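PDB 2B5D: alpha-Amylase from Thermotoga maritima, which is a member of glycosyl hydrolase family 57, combining a mixed, mostly parallel beta sheet flanked by helices with a helical C-terminal region. Local coordinates for residues G3-F8 / K375-V380; H319-L324 / F368-E373; V448-L453 / P516-R521. All coordinates share one frame; numbering follows the deposited sequence.

Contact 1 of 3, residues G3-F8 / K375-V380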
loop_
_atom_site.group_PDB
_atom_site.type_symbol
_atom_site.label_atom_id
_atom_site.label_comp_id
_atom_site.label_asym_id
_atom_site.label_seq_id
_atom_site.Cartn_x
_atom_site.Cartn_y
_atom_site.Cartn_z
ATOM N N GLY A 3 32.599 14.753 42.430
ATOM C CA GLY A 3 31.342 14.286 41.845
ATOM C C GLY A 3 31.587 13.014 41.070
ATOM O O GLY A 3 32.664 12.832 40.512
ATOM N N LYS A 4 30.591 12.126 41.051
ATOM C CA LYS A 4 30.727 10.838 40.363
ATOM C C LYS A 4 29.948 10.836 39.054
ATOM O O LYS A 4 28.740 11.114 39.022
ATOM C CB LYS A 4 30.320 9.703 41.306
ATOM C CG LYS A 4 31.319 9.570 42.456
ATOM C CD LYS A 4 30.680 9.572 43.825
ATOM C CE LYS A 4 30.846 8.227 44.545
ATOM N NZ LYS A 4 32.269 7.903 44.902
ATOM N N ILE A 5 30.652 10.589 37.957
ATOM C CA ILE A 5 29.952 10.586 36.676
ATOM C C ILE A 5 29.708 9.198 36.170
ATOM O O ILE A 5 30.655 8.424 35.921
ATOM C CB ILE A 5 30.363 11.728 35.582
ATOM C CG1 ILE A 5 31.704 11.470 34.914
ATOM C CG2 ILE A 5 30.230 13.217 36.139
ATOM C CD1 ILE A 5 31.521 10.676 33.604
ATOM N N LEU A 6 28.426 8.854 36.083
ATOM C CA LEU A 6 28.065 7.519 35.594
ATOM C C LEU A 6 27.465 7.577 34.175
ATOM O O LEU A 6 26.303 7.942 33.981
ATOM C CB LEU A 6 27.250 6.722 36.657
ATOM C CG LEU A 6 26.323 5.510 36.453
ATOM C CD1 LEU A 6 26.766 4.436 35.472
ATOM C CD2 LEU A 6 25.892 4.902 37.819
ATOM N N ILE A 7 28.311 7.256 33.192
ATOM C CA ILE A 7 27.878 7.230 31.792
ATOM C C ILE A 7 27.310 5.859 31.508
ATOM O O ILE A 7 27.956 4.838 31.702
ATOM C CB ILE A 7 29.034 7.563 30.745
ATOM C CG1 ILE A 7 29.579 8.990 30.889
ATOM C CG2 ILE A 7 28.556 7.337 29.303
ATOM C CD1 ILE A 7 28.515 10.057 31.169
ATOM N N PHE A 8 26.096 5.838 31.005
ATOM C CA PHE A 8 25.499 4.557 30.654
ATOM C C PHE A 8 25.135 4.509 29.156
ATOM O O PHE A 8 24.406 5.371 28.655
ATOM C CB PHE A 8 24.271 4.259 31.562
ATOM C CG PHE A 8 23.626 2.942 31.247
ATOM C CD1 PHE A 8 23.966 1.778 31.966
ATOM C CD2 PHE A 8 22.728 2.842 30.192
ATOM C CE1 PHE A 8 23.402 0.521 31.648
ATOM C CE2 PHE A 8 22.169 1.591 29.849
ATOM C CZ PHE A 8 22.483 0.437 30.584
ATOM N N LYS A 375 39.837 17.639 38.659
ATOM C CA LYS A 375 39.935 17.584 40.102
ATOM C C LYS A 375 38.539 17.659 40.752
ATOM O O LYS A 375 38.402 17.518 41.966
ATOM C CB LYS A 375 40.872 18.707 40.620
ATOM C CG LYS A 375 42.375 18.471 40.322
ATOM C CD LYS A 375 42.850 17.054 40.751
ATOM C CE LYS A 375 44.308 16.744 40.320
ATOM N NZ LYS A 375 45.337 17.432 41.175
ATOM N N ASP A 376 37.509 17.881 39.947
ATOM C CA ASP A 376 36.144 18.012 40.460
ATOM C C ASP A 376 35.296 16.703 40.266
ATOM O O ASP A 376 34.146 16.629 40.713
ATOM C CB ASP A 376 35.437 19.207 39.766
ATOM C CG ASP A 376 35.894 20.615 40.298
ATOM O OD1 ASP A 376 35.980 20.837 41.550
ATOM O OD2 ASP A 376 36.108 21.532 39.449
ATOM N N LEU A 377 35.863 15.699 39.591
ATOM C CA LEU A 377 35.069 14.656 38.922
ATOM C C LEU A 377 35.824 13.366 38.784
ATOM O O LEU A 377 37.028 13.343 38.546
ATOM C CB LEU A 377 34.611 15.061 37.507
ATOM C CG LEU A 377 33.589 16.143 37.206
ATOM C CD1 LEU A 377 33.365 16.156 35.724
ATOM C CD2 LEU A 377 32.263 15.958 37.929
ATOM N N LYS A 378 35.062 12.294 38.922
ATOM C CA LYS A 378 35.542 10.935 38.803
ATOM C C LYS A 378 34.552 10.149 37.910
ATOM O O LYS A 378 33.335 10.323 38.014
ATOM C CB LYS A 378 35.569 10.332 40.210
ATOM C CG LYS A 378 36.291 8.971 40.308
ATOM C CD LYS A 378 36.545 8.611 41.749
ATOM C CE LYS A 378 35.340 8.989 42.619
ATOM N NZ LYS A 378 35.238 8.146 43.872
ATOM N N LEU A 379 35.068 9.318 37.016
ATOM C CA LEU A 379 34.219 8.345 36.335
ATOM C C LEU A 379 34.013 7.186 37.304
ATOM O O LEU A 379 34.966 6.762 37.924
ATOM C CB LEU A 379 34.868 7.810 35.073
ATOM C CG LEU A 379 35.232 8.783 33.940
ATOM C CD1 LEU A 379 35.943 8.018 32.796
ATOM C CD2 LEU A 379 34.030 9.532 33.415
ATOM N N VAL A 380 32.769 6.708 37.424
ATOM C CA VAL A 380 32.420 5.493 38.184
ATOM C C VAL A 380 31.585 4.549 37.315
ATOM O O VAL A 380 30.940 4.988 36.363
ATOM C CB VAL A 380 31.615 5.837 39.494
ATOM C CG1 VAL A 380 32.424 6.765 40.407
ATOM C CG2 VAL A 380 30.231 6.469 39.191
HETATM O O HOH W 1 29.550 4.063 34.320
#
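Lys-4 and Val-380 meet with their side chains at about a right angle. Lys-4 CG rests on Val-380 CG1 at 3.6 Å. Lys-4 also runs side by side with Lys-378, both pointing the same way from the same face of the sheet. Bends in the Lys-4 chain at its last three torsions, and in Lys-378 at chi3, bring the two amine nitrogens together. Lys-4 NZ and Lys-378 NZ lie 3.2 Å apart. On the other face, Ile-5 lies alongside Leu-379. It meets Leu-377 at a slant, with Ile-5 CG2 3.9 Å from Leu-377 CD2. Phe-367, Phe-368 and Val-371 of helix 360-373 pack onto this apolar face.

The backbones form a parallel pair. Gly-3 N donates to Asp-376 O at 3.0 Å, and Lys-378 N to Gly-3 O at 2.9 Å. Ile-5 N reaches Lys-378 O at 2.7 Å in an almost straight bond. Val-380 N closes the series on Ile-5 O at 3.1 Å. The short strand 377-379 thus joins strand 3-11, which also bonds to strand 343-349 on its other side, through Ile-344 and Ala-346.

One face is therefore apolar and turned to a helix. On the other, the aliphatic part of Lys-4 packs on Val-380 and two amines come together. Lys-4 has a long, weak ion pair with Glu-341; amines this close would probably disfavour both being charged at once.

Contact 2 of 3, residues H319-L324 / F368-E373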
loop_
_atom_site.group_PDB
_atom_site.type_symbol
_atom_site.label_atom_id
_atom_site.label_comp_id
_atom_site.label_asym_id
_atom_site.label_seq_id
_atom_site.Cartn_x
_atom_site.Cartn_y
_atom_site.Cartn_z
ATOM N N HIS A 319 33.457 20.539 22.272
ATOM C CA HIS A 319 32.245 19.977 22.840
ATOM C C HIS A 319 32.561 19.202 24.113
ATOM O O HIS A 319 31.858 19.331 25.104
ATOM C CB HIS A 319 31.510 19.094 21.809
ATOM C CG HIS A 319 31.000 19.858 20.628
ATOM N ND1 HIS A 319 30.738 21.211 20.675
ATOM C CD2 HIS A 319 30.715 19.468 19.365
ATOM C CE1 HIS A 319 30.284 21.614 19.501
ATOM N NE2 HIS A 319 30.277 20.577 18.685
ATOM N N ALA A 320 33.633 18.415 24.076
ATOM C CA ALA A 320 34.026 17.619 25.218
ATOM C C ALA A 320 34.407 18.508 26.429
ATOM O O ALA A 320 34.207 18.123 27.583
ATOM C CB ALA A 320 35.144 16.674 24.839
ATOM N N ARG A 321 34.924 19.708 26.170
ATOM C CA ARG A 321 35.245 20.636 27.248
ATOM C C ARG A 321 34.006 21.396 27.668
ATOM O O ARG A 321 33.874 21.778 28.819
ATOM C CB ARG A 321 36.358 21.602 26.833
ATOM C CG ARG A 321 37.741 20.963 26.733
ATOM C CD ARG A 321 38.756 21.961 26.153
ATOM N NE ARG A 321 40.116 21.637 26.574
ATOM C CZ ARG A 321 40.931 20.778 25.950
ATOM N NH1 ARG A 321 40.541 20.133 24.850
ATOM N NH2 ARG A 321 42.156 20.567 26.432
ATOM N N ASP A 322 33.094 21.636 26.742
ATOM C CA ASP A 322 31.814 22.186 27.139
ATOM C C ASP A 322 31.123 21.237 28.146
ATOM O O ASP A 322 30.688 21.645 29.221
ATOM C CB ASP A 322 30.909 22.385 25.935
ATOM C CG ASP A 322 29.776 23.297 26.232
ATOM O OD1 ASP A 322 30.053 24.473 26.479
ATOM O OD2 ASP A 322 28.602 22.889 26.213
ATOM N N PHE A 323 31.011 19.973 27.771
ATOM C CA PHE A 323 30.311 19.039 28.596
ATOM C C PHE A 323 30.995 18.851 29.963
ATOM O O PHE A 323 30.310 18.942 30.997
ATOM C CB PHE A 323 30.061 17.706 27.875
ATOM C CG PHE A 323 28.884 16.954 28.434
ATOM C CD1 PHE A 323 27.638 17.563 28.485
ATOM C CD2 PHE A 323 29.034 15.657 28.924
ATOM C CE1 PHE A 323 26.579 16.903 29.027
ATOM C CE2 PHE A 323 27.971 14.977 29.458
ATOM C CZ PHE A 323 26.734 15.588 29.504
ATOM N N LEU A 324 32.321 18.640 29.941
ATOM C CA LEU A 324 33.154 18.670 31.149
ATOM C C LEU A 324 32.865 19.851 32.073
ATOM O O LEU A 324 32.554 19.651 33.266
ATOM C CB LEU A 324 34.630 18.688 30.793
ATOM C CG LEU A 324 35.616 18.828 31.965
ATOM C CD1 LEU A 324 35.932 17.497 32.648
ATOM C CD2 LEU A 324 36.909 19.502 31.480
ATOM N N PHE A 368 36.251 11.207 28.601
ATOM C CA PHE A 368 36.809 10.362 29.650
ATOM C C PHE A 368 38.162 10.883 30.099
ATOM O O PHE A 368 38.402 11.017 31.303
ATOM C CB PHE A 368 36.916 8.897 29.222
ATOM C CG PHE A 368 35.595 8.174 29.169
ATOM C CD1 PHE A 368 34.435 8.747 29.702
ATOM C CD2 PHE A 368 35.517 6.897 28.621
ATOM C CE1 PHE A 368 33.235 8.073 29.670
ATOM C CE2 PHE A 368 34.312 6.204 28.595
ATOM C CZ PHE A 368 33.173 6.790 29.120
ATOM N N GLU A 369 39.026 11.202 29.140
ATOM C CA GLU A 369 40.379 11.667 29.452
ATOM C C GLU A 369 40.352 12.972 30.236
ATOM O O GLU A 369 41.138 13.167 31.159
ATOM C CB GLU A 369 41.246 11.776 28.186
ATOM C CG GLU A 369 41.534 10.425 27.544
ATOM C CD GLU A 369 42.248 10.502 26.190
ATOM O OE1 GLU A 369 42.123 11.524 25.447
ATOM O OE2 GLU A 369 42.956 9.512 25.874
ATOM N N LEU A 370 39.423 13.850 29.874
ATOM C CA LEU A 370 39.210 15.107 30.574
ATOM C C LEU A 370 38.698 14.891 31.983
ATOM O O LEU A 370 39.187 15.536 32.918
ATOM C CB LEU A 370 38.238 15.967 29.790
ATOM C CG LEU A 370 38.738 17.113 28.897
ATOM C CD1 LEU A 370 40.241 17.093 28.590
ATOM C CD2 LEU A 370 37.914 17.122 27.642
ATOM N N VAL A 371 37.711 13.992 32.151
ATOM C CA VAL A 371 37.196 13.673 33.491
ATOM C C VAL A 371 38.294 13.061 34.331
ATOM O O VAL A 371 38.433 13.398 35.497
ATOM C CB VAL A 371 35.921 12.778 33.478
ATOM C CG1 VAL A 371 35.667 12.182 34.845
ATOM C CG2 VAL A 371 34.699 13.585 33.069
ATOM N N ASN A 372 39.086 12.191 33.727
ATOM C CA ASN A 372 40.238 11.625 34.391
ATOM C C ASN A 372 41.193 12.712 34.972
ATOM O O ASN A 372 41.644 12.589 36.103
ATOM C CB ASN A 372 41.000 10.699 33.440
ATOM C CG ASN A 372 40.384 9.298 33.319
ATOM O OD1 ASN A 372 40.642 8.588 32.326
ATOM N ND2 ASN A 372 39.585 8.890 34.304
ATOM N N GLU A 373 41.484 13.762 34.203
ATOM C CA GLU A 373 42.306 14.866 34.688
ATOM C C GLU A 373 41.610 15.772 35.668
ATOM O O GLU A 373 42.259 16.290 36.575
ATOM C CB GLU A 373 42.893 15.706 33.542
ATOM C CG GLU A 373 43.966 14.963 32.725
ATOM C CD GLU A 373 44.755 13.950 33.574
ATOM O OE1 GLU A 373 45.482 14.373 34.516
ATOM O OE2 GLU A 373 44.629 12.725 33.303
#
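Ala-320 O takes the helix bond of Leu-324 N at 3.1 Å and is also touched by Leu-370 CD2, from the partner helix, at 3.8 Å. Leu-370 is the central side chain here. Its CD2 also lies 4.0 Å from Ala-320 CB and reaches the CG of Arg-321, which it crosses at about a right angle. Both of its torsions are away from staggered values (chi1 -100°), so this leucine holds an unusual shape against its neighbours.

Leu-324, one turn on from Ala-320, straddles Leu-370 and also crosses it at about a right angle. Its CG is anti to its backbone N (chi1 176°), and both methyl branches reach the partner helix. CD2 meets Leu-370 CG at 4.0 Å. CD1 lies against the backbone, 3.8 Å from Leu-370 O, and touches Val-371 CG2 at 4.1 Å.

The two helical segments run in broadly similar directions, with axes 9.9 Å apart and crossing at -43°. Helix 360-373 belongs to a beta-alpha-beta unit, linking strand 343-349 to the parallel strand 377-379 with strand 3-11 between them. Helix 309-338 packs against helix 360-373 and also reaches Leu-377 at the strand. Val-371 faces both ways, since its side chain also touches Leu-377 and Leu-379 of the sheet.

Arg-321 adds only the aliphatic start of its chain to the contact. From CG to NE it is extended, and its NH1 makes a salt bridge with Glu-317 of its own helix. Phe-363, two turns before Leu-370, also packs on Ala-320. Phe-323 meets Phe-367 and stands edge-to-face with Trp-246.

Contact 3 of 3, residues V448-L453 / P516-R521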
loop_
_atom_site.group_PDB
_atom_site.type_symbol
_atom_site.label_atom_id
_atom_site.label_comp_id
_atom_site.label_asym_id
_atom_site.label_seq_id
_atom_site.Cartn_x
_atom_site.Cartn_y
_atom_site.Cartn_z
ATOM N N VAL A 448 8.867 -28.319 21.125
ATOM C CA VAL A 448 7.725 -27.560 20.639
ATOM C C VAL A 448 7.383 -26.426 21.601
ATOM O O VAL A 448 7.127 -25.272 21.201
ATOM C CB VAL A 448 6.515 -28.498 20.400
ATOM C CG1 VAL A 448 5.197 -27.756 20.222
ATOM C CG2 VAL A 448 6.795 -29.422 19.169
ATOM N N LEU A 449 7.367 -26.763 22.881
ATOM C CA LEU A 449 7.042 -25.812 23.906
ATOM C C LEU A 449 8.143 -24.752 24.016
ATOM O O LEU A 449 7.856 -23.566 24.162
ATOM C CB LEU A 449 6.777 -26.552 25.215
ATOM C CG LEU A 449 5.376 -27.177 25.268
ATOM C CD1 LEU A 449 5.195 -28.037 26.531
ATOM C CD2 LEU A 449 4.232 -26.161 25.162
ATOM N N ASN A 450 9.393 -25.176 23.889
ATOM C CA ASN A 450 10.512 -24.258 23.860
ATOM C C ASN A 450 10.465 -23.241 22.695
ATOM O O ASN A 450 10.867 -22.091 22.857
ATOM C CB ASN A 450 11.820 -25.037 23.769
ATOM C CG ASN A 450 12.252 -25.659 25.088
ATOM O OD1 ASN A 450 13.288 -26.331 25.135
ATOM N ND2 ASN A 450 11.487 -25.447 26.149
ATOM N N GLN A 451 10.017 -23.672 21.521
ATOM C CA GLN A 451 9.896 -22.775 20.364
ATOM C C GLN A 451 8.653 -21.912 20.503
ATOM O O GLN A 451 8.669 -20.731 20.156
ATOM C CB GLN A 451 9.911 -23.552 19.023
ATOM C CG GLN A 451 10.198 -22.682 17.788
ATOM C CD GLN A 451 11.598 -22.138 17.791
ATOM O OE1 GLN A 451 12.536 -22.830 18.210
ATOM N NE2 GLN A 451 11.768 -20.895 17.319
ATOM N N MET A 452 7.593 -22.450 21.071
ATOM C CA MET A 452 6.481 -21.569 21.374
ATOM C C MET A 452 6.898 -20.351 22.235
ATOM O O MET A 452 6.513 -19.217 21.943
ATOM C CB MET A 452 5.333 -22.328 22.000
ATOM C CG MET A 452 4.609 -23.172 20.965
ATOM S SD MET A 452 3.518 -24.401 21.733
ATOM C CE MET A 452 2.079 -23.407 22.200
ATOM N N LEU A 453 7.731 -20.583 23.250
ATOM C CA LEU A 453 8.115 -19.504 24.161
ATOM C C LEU A 453 8.974 -18.466 23.451
ATOM O O LEU A 453 8.810 -17.265 23.673
ATOM C CB LEU A 453 8.823 -20.044 25.424
ATOM C CG LEU A 453 9.120 -19.020 26.529
ATOM C CD1 LEU A 453 7.821 -18.298 27.033
ATOM C CD2 LEU A 453 9.899 -19.709 27.695
ATOM N N PRO A 516 18.895 -20.947 22.565
ATOM C CA PRO A 516 19.004 -22.402 22.408
ATOM C C PRO A 516 18.816 -23.190 23.712
ATOM O O PRO A 516 18.312 -24.307 23.702
ATOM C CB PRO A 516 20.429 -22.612 21.849
ATOM C CG PRO A 516 21.154 -21.258 21.981
ATOM C CD PRO A 516 20.048 -20.221 22.006
ATOM N N GLU A 517 19.228 -22.591 24.819
ATOM C CA GLU A 517 19.209 -23.174 26.154
ATOM C C GLU A 517 17.908 -22.943 26.884
ATOM O O GLU A 517 17.798 -23.297 28.050
ATOM C CB GLU A 517 20.262 -22.461 26.969
ATOM C CG GLU A 517 19.770 -20.985 27.403
ATOM C CD GLU A 517 20.121 -19.832 26.412
ATOM O OE1 GLU A 517 20.417 -20.129 25.248
ATOM O OE2 GLU A 517 20.115 -18.627 26.813
ATOM N N ILE A 518 16.923 -22.315 26.249
ATOM C CA ILE A 518 15.704 -21.979 26.977
ATOM C C ILE A 518 14.999 -23.252 27.512
ATOM O O ILE A 518 15.213 -24.377 27.016
ATOM C CB ILE A 518 14.753 -21.091 26.101
ATOM C CG1 ILE A 518 13.870 -20.162 26.953
ATOM C CG2 ILE A 518 13.913 -21.934 25.160
ATOM C CD1 ILE A 518 12.937 -19.236 26.124
ATOM N N ASN A 519 14.132 -23.072 28.492
ATOM C CA ASN A 519 13.364 -24.154 29.002
ATOM C C ASN A 519 11.982 -23.668 29.263
ATOM O O ASN A 519 11.812 -22.868 30.123
ATOM C CB ASN A 519 13.942 -24.595 30.351
ATOM C CG ASN A 519 13.280 -25.890 30.886
ATOM O OD1 ASN A 519 12.034 -26.069 30.859
ATOM N ND2 ASN A 519 14.112 -26.762 31.405
ATOM N N PHE A 520 10.983 -24.215 28.598
ATOM C CA PHE A 520 9.625 -23.685 28.654
ATOM C C PHE A 520 9.103 -23.668 30.046
ATOM O O PHE A 520 8.086 -23.028 30.309
ATOM C CB PHE A 520 8.678 -24.525 27.766
ATOM C CG PHE A 520 8.361 -25.913 28.330
ATOM C CD1 PHE A 520 7.226 -26.119 29.111
ATOM C CD2 PHE A 520 9.223 -27.002 28.084
ATOM C CE1 PHE A 520 6.954 -27.386 29.657
ATOM C CE2 PHE A 520 8.953 -28.264 28.611
ATOM C CZ PHE A 520 7.818 -28.444 29.402
ATOM N N ARG A 521 9.759 -24.450 30.929
ATOM C CA ARG A 521 9.296 -24.586 32.326
ATOM C C ARG A 521 9.390 -23.314 33.182
ATOM O O ARG A 521 8.543 -23.134 34.123
ATOM C CB ARG A 521 9.828 -25.870 32.991
ATOM C CG ARG A 521 8.955 -27.122 32.608
ATOM C CD ARG A 521 9.545 -28.481 33.035
ATOM N NE ARG A 521 10.735 -28.814 32.263
ATOM C CZ ARG A 521 10.790 -29.713 31.279
ATOM N NH1 ARG A 521 9.746 -30.461 30.968
ATOM N NH2 ARG A 521 11.924 -29.912 30.632
#
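Leu-449 lies over one face of the Phe-520 ring. Its CD1 is 3.8 Å from the ring centroid and 18° off the ring normal, a CH-pi contact. Leu-449 CB touches the root of the ring, 3.6 Å from Phe-520 CG. The two side chains meet at a slant. Asn-450 comes to the edge of the same ring, near its plane, and its amide is turned 50° from the ring. That amide also sits beside the backbone running from Ile-518 to Phe-520.

One turn further along the helix, Leu-453 takes Ile-518. Leu-453 CD2 and Ile-518 CD1 are 3.5 Å apart, tighter than usual for two carbons. Ile-518 has CG1 anti to its backbone N (chi1 -151°), which carries CD1 to Leu-453 and leaves CG2 over the helix backbone, 3.8 Å from Asn-450 O.

These contacts are a loop packed on the side of a helix. Residues 516-521 follow helix 502-511 and lie across helix 443-458, in the helical C-terminal region of this chain, which belongs to the branching-enzyme C-terminal family. Ile-518 and Phe-520 point in toward the helix, while Asn-519 between them points away.

In the next shell, Arg-521 CG lies 3.5 Å above the plane of the Phe-520 ring, on the face opposite Leu-449. Arg-521 NH2 makes a salt bridge to Glu-446, on the same helix as Leu-449, and NH1 a hydrogen bond to Tyr-438 O. Asn-519 OD1 and Arg-521 N are placed as in an Asx turn, though this is doubtful because that nitrogen sits too close to Asn-519 C. Further out, Leu-433 and Leu-495 of two other helices pack on Leu-449, and Met-430 on Leu-453.

In the fold
Contacts 1 and 2 are neighbours, with centres about 10 Å apart, and contact 2 is nested in the chain loop closed by contact 1. Val-371 of contact 2 packs on Leu-377 of contact 1, with Val-371 CG2 3.9 Å from Leu-377 CD1. Contact 1 is a strand pairing held by backbone bonds; contact 2 joins the helix before strand 377-379 to helix 309-338 through apolar side chains. Contact 3 stands apart, its centre about 42 Å from that of contact 1 and 47 Å from that of contact 2, on the opposite side of the chain's centre from both. It fixes a loop to a helix with an aromatic ring. All three are mainly buried, though contact 2 includes exposed Arg-321.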